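Local coordinates for zebrafish RNase5 (Danio rerio, PDB 3LJE), which probably cleaves RNA as a ribonuclease of the pancreatic ribonuclease and angiogenin family, at residues 12-16 with 17-21; 30-34 with 35-39; 22-25 with 26-29. All coordinates share one frame; numbering follows the deposited sequence.

Taken in chain order, interactions 1, 3 and 2 follow helix 8-18 to its end, cross to helix 28-34 and finish that helix. Interaction 1 is the most central, about 6 Å from the centre of the chain to its own centre; 2 and 3 lie about 12 and 13 Å out. All are partly buried. Anion binding and aromatic packing mark interaction 1, a backbone-led helix end interaction 2, and a lysine reaching back to a carbonyl interaction 3. Interactions 2 and 3 share helix 28-34 and meet where A31 touches M23, whereas 1 and 2 are tied by a D20–K35 salt bridge in one K35 conformer and by a probable hydrogen bond from R16 NH1 to K35 O.

Interaction 1: 12-16 with 17-21; sequences QKFLR and QHVDA. With ACT (acetate ion), chain B; SO4 (sulfate ion), chain C.
K13 O accepts a hydrogen bond from Q17 N at 2.8 Å, and F14 O takes one from H18 N at the same 2.8 Å, along helix 8-18. V19 N donates to L15 O at 3.1 Å from above the carbonyl plane, not on a lone pair. H18 NE2 donates almost straight (170°) to sulfate O4, which lies 2.8 Å away in the plane of the imidazole. An acetate sits at the guanidinium edge of R16, where NH2 bonds its O atom at 2.9 Å; Q17 CG lies over one face of the same group. The extended K13 chain passes obliquely across the Q17 amide. With CG turned anti to the backbone N (chi1 171°), the F14 ring offers a face to H18 CB, a CH-pi contact, while its CE2 meets V19 CG2 at 3.5 Å. L15 CD2 lies alongside that methyl. K46 NZ and Y119 N also bind the sulfate, consistent with the phosphate site of pancreatic ribonucleases, and T50 O holds H18 ND1. F14 and V19 pack on I59 of helix 56-60, and F14 reaches I52 of strand 48-52 and Y119 of strand 115-119.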
loop_
_atom_site.group_PDB
_atom_site.type_symbol
_atom_site.label_atom_id
_atom_site.label_comp_id
_atom_site.label_asym_id
_atom_site.label_seq_id
_atom_site.Cartn_x
_atom_site.Cartn_y
_atom_site.Cartn_z
ATOM N N GLN A 12 -7.917 7.874 0.460
ATOM C CA GLN A 12 -6.760 8.720 0.734
ATOM C C GLN A 12 -5.738 7.963 1.590
ATOM O O GLN A 12 -4.502 8.125 1.443
ATOM C CB GLN A 12 -7.199 10.038 1.475
ATOM C CG GLN A 12 -8.145 10.954 0.662
ATOM C CD GLN A 12 -7.417 11.393 -0.560
ATOM O OE1 GLN A 12 -6.191 11.484 -0.497
ATOM N NE2 GLN A 12 -8.117 11.628 -1.695
ATOM N N LYS A 13 -6.210 7.195 2.577
ATOM C CA LYS A 13 -5.302 6.439 3.405
ATOM C C LYS A 13 -4.544 5.382 2.522
ATOM O O LYS A 13 -3.381 5.119 2.713
ATOM C CB LYS A 13 -6.102 5.726 4.471
ATOM C CG LYS A 13 -5.185 4.864 5.456
ATOM C CD LYS A 13 -5.976 4.421 6.714
ATOM C CE LYS A 13 -5.189 3.474 7.547
ATOM N NZ LYS A 13 -5.971 3.285 8.875
ATOM N N PHE A 14 -5.252 4.811 1.561
ATOM C CA PHE A 14 -4.570 3.806 0.674
ATOM C C PHE A 14 -3.448 4.519 -0.118
ATOM O O PHE A 14 -2.352 3.982 -0.331
ATOM C CB PHE A 14 -5.646 3.256 -0.289
ATOM C CG PHE A 14 -5.082 2.380 -1.388
ATOM C CD1 PHE A 14 -4.838 1.014 -1.145
ATOM C CD2 PHE A 14 -4.727 2.971 -2.652
ATOM C CE1 PHE A 14 -4.223 0.217 -2.187
ATOM C CE2 PHE A 14 -4.124 2.191 -3.661
ATOM C CZ PHE A 14 -3.878 0.813 -3.428
ATOM N N LEU A 15 -3.741 5.680 -0.656
ATOM C CA LEU A 15 -2.699 6.394 -1.400
ATOM C C LEU A 15 -1.470 6.662 -0.509
ATOM O O LEU A 15 -0.337 6.491 -0.922
ATOM C CB LEU A 15 -3.162 7.800 -1.891
ATOM C CG LEU A 15 -4.343 7.742 -2.895
ATOM C CD1 LEU A 15 -4.593 9.221 -3.311
ATOM C CD2 LEU A 15 -4.100 6.845 -4.063
ATOM N N ARG A 16 -1.750 7.158 0.698
ATOM C CA ARG A 16 -0.687 7.459 1.619
ATOM C C ARG A 16 0.100 6.254 2.011
ATOM O O ARG A 16 1.348 6.287 2.083
ATOM C CB ARG A 16 -1.274 8.133 2.905
ATOM C CG ARG A 16 -0.206 8.248 4.048
ATOM C CD ARG A 16 -0.621 9.132 5.261
ATOM N NE ARG A 16 -1.840 8.601 5.905
ATOM C CZ ARG A 16 -1.849 7.626 6.817
ATOM N NH1 ARG A 16 -0.696 7.043 7.278
ATOM N NH2 ARG A 16 -3.028 7.153 7.190
ATOM N N GLN A 17 -0.576 5.167 2.288
ATOM C CA GLN A 17 0.199 4.041 2.752
ATOM C C GLN A 17 0.758 3.109 1.670
ATOM O O GLN A 17 1.682 2.363 1.968
ATOM C CB GLN A 17 -0.713 3.148 3.610
ATOM C CG GLN A 17 -1.279 3.864 4.839
ATOM C CD GLN A 17 -2.056 2.862 5.683
ATOM O OE1 GLN A 17 -1.805 2.731 6.880
ATOM N NE2 GLN A 17 -2.960 2.153 5.077
ATOM N N HIS A 18 0.166 3.158 0.470
ATOM C CA HIS A 18 0.529 2.170 -0.538
ATOM C C HIS A 18 0.873 2.616 -1.939
ATOM O O HIS A 18 1.188 1.745 -2.807
ATOM C CB HIS A 18 -0.620 1.109 -0.644
ATOM C CG HIS A 18 -0.863 0.401 0.660
ATOM N ND1 HIS A 18 0.082 -0.415 1.236
ATOM C CD2 HIS A 18 -1.908 0.455 1.534
ATOM C CE1 HIS A 18 -0.356 -0.862 2.409
ATOM N NE2 HIS A 18 -1.559 -0.353 2.623
ATOM N N VAL A 19 0.908 3.914 -2.179
ATOM C CA VAL A 19 1.183 4.367 -3.543
ATOM C C VAL A 19 2.382 5.317 -3.520
ATOM O O VAL A 19 2.325 6.434 -2.899
ATOM C CB VAL A 19 -0.041 5.132 -4.125
ATOM C CG1 VAL A 19 0.206 5.589 -5.566
ATOM C CG2 VAL A 19 -1.346 4.187 -4.182
ATOM N N ASP A 20 3.474 4.885 -4.146
ATOM C CA ASP A 20 4.606 5.810 -4.210
ATOM C C ASP A 20 5.583 5.324 -5.357
ATOM O O ASP A 20 6.391 4.416 -5.175
ATOM C CB ASP A 20 5.395 5.824 -2.873
ATOM C CG ASP A 20 6.475 6.891 -2.910
ATOM O OD1 ASP A 20 6.956 7.268 -1.823
ATOM O OD2 ASP A 20 6.779 7.366 -4.049
ATOM N N ALA A 21 5.430 5.929 -6.534
ATOM C CA ALA A 21 6.257 5.521 -7.701
ATOM C C ALA A 21 7.733 5.675 -7.465
ATOM O O ALA A 21 8.517 5.019 -8.158
ATOM C CB ALA A 21 5.892 6.402 -8.982
HETATM C C ACT B . -1.993 4.973 10.072
HETATM O O ACT B . -2.836 5.858 9.808
HETATM O OXT ACT B . -1.352 4.315 9.223
HETATM C CH3 ACT B . -1.734 4.671 11.549
HETATM S S SO4 C . -4.067 -1.922 4.489
HETATM O O1 SO4 C . -3.379 -3.358 4.381
HETATM O O2 SO4 C . -4.712 -1.408 3.165
HETATM O O3 SO4 C . -5.129 -1.975 5.579
HETATM O O4 SO4 C . -2.897 -0.982 4.993
HETATM O O HOH W 1 2.843 6.739 -0.195
#

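Interaction 2: 30-34 with 35-39; sequences RAMSI and KKITA. With ACT (acetate ion), chain B.
Between M32 and I37 the chain turns through a residue with positive phi, K36 (53°), and two backbone bonds close the turn. I37 N donates to M32 O at 3.0 Å, in the carbonyl plane and nearly straight (165°). Inside this loop K36 N reaches S33 O at 2.9 Å, but from well above the carbonyl plane. One step earlier K35 N still makes a regular helical bond to A31 O. Two successive bends in the M32 side chain, at chi2 and chi3, curl its thioether toward the chain that leaves the helix. There CE meets I37 CG2 at 3.7 Å and SD lies 4.0 Å from I37 CD1, the two side chains crossing at about a right angle. In one of its two conformers K35 lays CB, CG and CD beside A31 O and brings CE to A31 CB at 3.9 Å; in that copy NZ continues to a salt bridge with D20, a detail less certain than the backbone bonds. A water accepts from K36 NZ and donates to I34 O at 2.6 Å, so the lysine bridges back to the last turn through solvent. I37 also packs on N49 and F51 of strand 48-52 and on R16 and Q17 of helix 8-18. The paired backbone bonds and the apolar contact that spans them are the signature of a Schellman motif, here ending helix 28-34.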
loop_
_atom_site.group_PDB
_atom_site.type_symbol
_atom_site.label_atom_id
_atom_site.label_comp_id
_atom_site.label_asym_id
_atom_site.label_seq_id
_atom_site.Cartn_x
_atom_site.Cartn_y
_atom_site.Cartn_z
ATOM N N ARG A 30 12.471 6.003 6.406
ATOM C CA ARG A 30 11.967 7.402 6.340
ATOM C C ARG A 30 10.539 7.462 5.773
ATOM O O ARG A 30 9.742 8.294 6.213
ATOM C CB ARG A 30 12.945 8.327 5.537
ATOM C CG ARG A 30 12.776 8.430 3.969
ATOM C CD ARG A 30 13.724 9.392 3.262
ATOM N NE ARG A 30 15.026 8.791 3.118
ATOM C CZ ARG A 30 15.917 8.869 2.141
ATOM N NH1 ARG A 30 15.772 9.565 1.002
ATOM N NH2 ARG A 30 17.011 8.202 2.354
ATOM N N ALA A 31 10.186 6.585 4.810
ATOM C CA ALA A 31 8.841 6.564 4.255
ATOM C C ALA A 31 7.856 6.170 5.365
ATOM O O ALA A 31 6.820 6.805 5.519
ATOM C CB ALA A 31 8.744 5.604 3.075
ATOM N N MET A 32 8.169 5.114 6.135
ATOM C CA MET A 32 7.218 4.670 7.193
ATOM C C MET A 32 7.043 5.791 8.247
ATOM O O MET A 32 5.991 6.020 8.812
ATOM C CB MET A 32 7.756 3.376 7.886
ATOM C CG MET A 32 7.787 2.126 6.923
ATOM S SD MET A 32 6.053 1.695 6.259
ATOM C CE MET A 32 5.410 0.880 7.810
ATOM N N SER A 33 8.137 6.459 8.489
ATOM C CA SER A 33 8.123 7.528 9.478
ATOM C C SER A 33 7.376 8.805 8.967
ATOM O O SER A 33 6.429 9.235 9.584
ATOM C CB SER A 33 9.589 7.852 9.820
ATOM O OG SER A 33 9.587 9.019 10.601
ATOM N N ILE A 34 7.793 9.349 7.833
ATOM C CA ILE A 34 7.197 10.637 7.400
ATOM C C ILE A 34 5.699 10.444 6.996
ATOM O O ILE A 34 4.903 11.335 7.219
ATOM C CB ILE A 34 8.006 11.238 6.200
ATOM C CG1 ILE A 34 7.603 12.732 6.029
ATOM C CG2 ILE A 34 7.755 10.499 4.848
ATOM C CD1 ILE A 34 8.420 13.356 4.763
ATOM N N LYS A 35 5.316 9.232 6.536
ATOM C CA LYS A 35 3.875 9.028 6.112
ATOM C C LYS A 35 3.116 8.590 7.339
ATOM O O LYS A 35 1.874 8.330 7.311
ATOM C CB LYS A 35 3.795 7.957 4.976
ATOM C CG LYS A 35 4.507 8.389 3.580
ATOM C CD LYS A 35 4.730 7.106 2.729
ATOM C CE LYS A 35 5.676 7.376 1.493
ATOM N NZ LYS A 35 4.916 8.140 0.483
ATOM N N LYS A 36 3.810 8.528 8.464
ATOM C CA LYS A 36 3.143 8.142 9.682
ATOM C C LYS A 36 2.357 6.812 9.603
ATOM O O LYS A 36 1.184 6.685 10.083
ATOM C CB LYS A 36 2.182 9.265 10.132
ATOM C CG LYS A 36 2.923 10.589 10.356
ATOM C CD LYS A 36 1.976 11.562 11.209
ATOM C CE LYS A 36 2.754 12.616 12.008
ATOM N NZ LYS A 36 3.750 13.309 11.169
ATOM N N ILE A 37 3.011 5.786 9.082
ATOM C CA ILE A 37 2.294 4.533 8.904
ATOM C C ILE A 37 2.556 3.671 10.118
ATOM O O ILE A 37 3.680 3.175 10.273
ATOM C CB ILE A 37 2.803 3.827 7.681
ATOM C CG1 ILE A 37 2.530 4.795 6.502
ATOM C CG2 ILE A 37 2.071 2.407 7.451
ATOM C CD1 ILE A 37 3.225 4.304 5.236
ATOM N N THR A 38 1.540 3.517 10.968
ATOM C CA THR A 38 1.695 2.693 12.202
ATOM C C THR A 38 0.746 1.517 12.182
ATOM O O THR A 38 -0.018 1.378 11.262
ATOM C CB THR A 38 1.369 3.540 13.448
ATOM O OG1 THR A 38 0.047 4.021 13.344
ATOM C CG2 THR A 38 2.260 4.715 13.547
ATOM N N ALA A 39 0.822 0.688 13.224
ATOM C CA ALA A 39 -0.080 -0.433 13.329
ATOM C C ALA A 39 -1.379 0.160 13.883
ATOM O O ALA A 39 -1.412 0.583 15.035
ATOM C CB ALA A 39 0.446 -1.519 14.243
HETATM C C ACT B . -1.993 4.973 10.072
HETATM O O ACT B . -2.836 5.858 9.808
HETATM O OXT ACT B . -1.352 4.315 9.223
HETATM C CH3 ACT B . -1.734 4.671 11.549
HETATM O O HOH W 2 5.150 13.428 8.820
#

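Interaction 3: 22-25 with 26-29; sequences DMSV and QKCD
K27 sets out with CG anti to its carbonyl carbon (chi1 -60°) and then runs extended, back along 22-24, until NZ donates to D22 O at 2.7 Å. M23 takes the reverse course: CG lies anti to the backbone N, and a bend at chi2 (57°) sends the thioether past K27 in the opposite direction, with SD 3.9 Å from K27 CB. The methyl at its end, CE, comes to rest against the backbone of C28, 3.6 Å from C28 N, and near C28 SG. Along the lysine, S24 OG lies 3.4 Å from K27 CG and also accepts a weak bond from Q26 NE2. The backbone here forms a short 3-10 turn that leads into helix 28-34: K27 N donates to S24 O at 3.1 Å from above the carbonyl plane, and C28 N makes a long, weak but straight bond to V25 O. C28 is tied by a disulfide to C85 of strand 80-89, one of the cystine links of the pancreatic ribonuclease fold. Replacing K27 by an alanine here would probably leave D22 O without its ammonium donor and open a gap beside S24 OG. S24 N is buried in the turn with no partner in the model. M23 and C28 both rest on V83 of strand 80-89.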
loop_
_atom_site.group_PDB
_atom_site.type_symbol
_atom_site.label_atom_id
_atom_site.label_comp_id
_atom_site.label_asym_id
_atom_site.label_seq_id
_atom_site.Cartn_x
_atom_site.Cartn_y
_atom_site.Cartn_z
ATOM N N ASP A 22 8.154 6.575 -6.553
ATOM C CA ASP A 22 9.593 6.823 -6.410
ATOM C C ASP A 22 10.148 6.075 -5.170
ATOM O O ASP A 22 11.298 6.257 -4.746
ATOM C CB ASP A 22 9.855 8.328 -6.263
ATOM C CG ASP A 22 8.703 9.046 -5.606
ATOM O OD1 ASP A 22 8.672 9.264 -4.378
ATOM O OD2 ASP A 22 7.753 9.387 -6.365
ATOM N N MET A 23 9.333 5.181 -4.611
ATOM C CA MET A 23 9.839 4.440 -3.431
ATOM C C MET A 23 11.037 3.545 -3.777
ATOM O O MET A 23 11.192 3.129 -4.985
ATOM C CB MET A 23 8.733 3.578 -2.876
ATOM C CG MET A 23 9.078 2.873 -1.663
ATOM S SD MET A 23 9.646 4.030 -0.247
ATOM C CE MET A 23 9.930 2.732 0.864
ATOM N N SER A 24 11.860 3.192 -2.776
ATOM C CA SER A 24 12.995 2.314 -3.075
ATOM C C SER A 24 13.308 1.560 -1.798
ATOM O O SER A 24 12.875 2.001 -0.697
ATOM C CB SER A 24 14.227 3.105 -3.557
ATOM O OG SER A 24 14.860 3.635 -2.411
ATOM N N VAL A 25 14.081 0.457 -1.866
ATOM C CA VAL A 25 14.352 -0.298 -0.651
ATOM C C VAL A 25 15.074 0.454 0.479
ATOM O O VAL A 25 14.757 0.354 1.702
ATOM C CB VAL A 25 15.134 -1.598 -1.034
ATOM C CG1 VAL A 25 14.217 -2.425 -2.074
ATOM C CG2 VAL A 25 16.560 -1.253 -1.670
ATOM N N GLN A 26 15.932 1.367 0.097
ATOM C CA GLN A 26 16.677 2.086 1.164
ATOM C C GLN A 26 15.845 3.112 1.872
ATOM O O GLN A 26 16.236 3.540 2.951
ATOM C CB GLN A 26 17.861 2.878 0.633
ATOM C CG GLN A 26 17.680 3.256 -0.772
ATOM C CD GLN A 26 18.051 2.059 -1.604
ATOM O OE1 GLN A 26 18.973 1.334 -1.182
ATOM N NE2 GLN A 26 17.395 1.828 -2.740
ATOM N N LYS A 27 14.692 3.485 1.321
ATOM C CA LYS A 27 13.865 4.513 1.949
ATOM C C LYS A 27 12.788 4.017 2.910
ATOM O O LYS A 27 11.954 4.828 3.394
ATOM C CB LYS A 27 13.151 5.332 0.798
ATOM C CG LYS A 27 14.136 6.066 -0.212
ATOM C CD LYS A 27 13.177 6.760 -1.340
ATOM C CE LYS A 27 13.899 6.970 -2.530
ATOM N NZ LYS A 27 13.192 7.719 -3.497
ATOM N N CYS A 28 12.700 2.677 3.128
ATOM C CA CYS A 28 11.660 2.203 4.031
ATOM C C CYS A 28 11.540 2.970 5.362
ATOM O O CYS A 28 10.452 3.351 5.724
ATOM C CB CYS A 28 11.824 0.683 4.397
ATOM S SG CYS A 28 11.340 -0.385 2.973
ATOM N N ASP A 29 12.636 3.127 6.111
ATOM C CA ASP A 29 12.493 3.763 7.408
ATOM C C ASP A 29 11.905 5.185 7.305
ATOM O O ASP A 29 10.948 5.495 8.033
ATOM C CB ASP A 29 13.822 3.884 8.140
ATOM C CG ASP A 29 14.357 2.476 8.690
ATOM O OD1 ASP A 29 13.629 1.425 8.525
ATOM O OD2 ASP A 29 15.492 2.468 9.243
#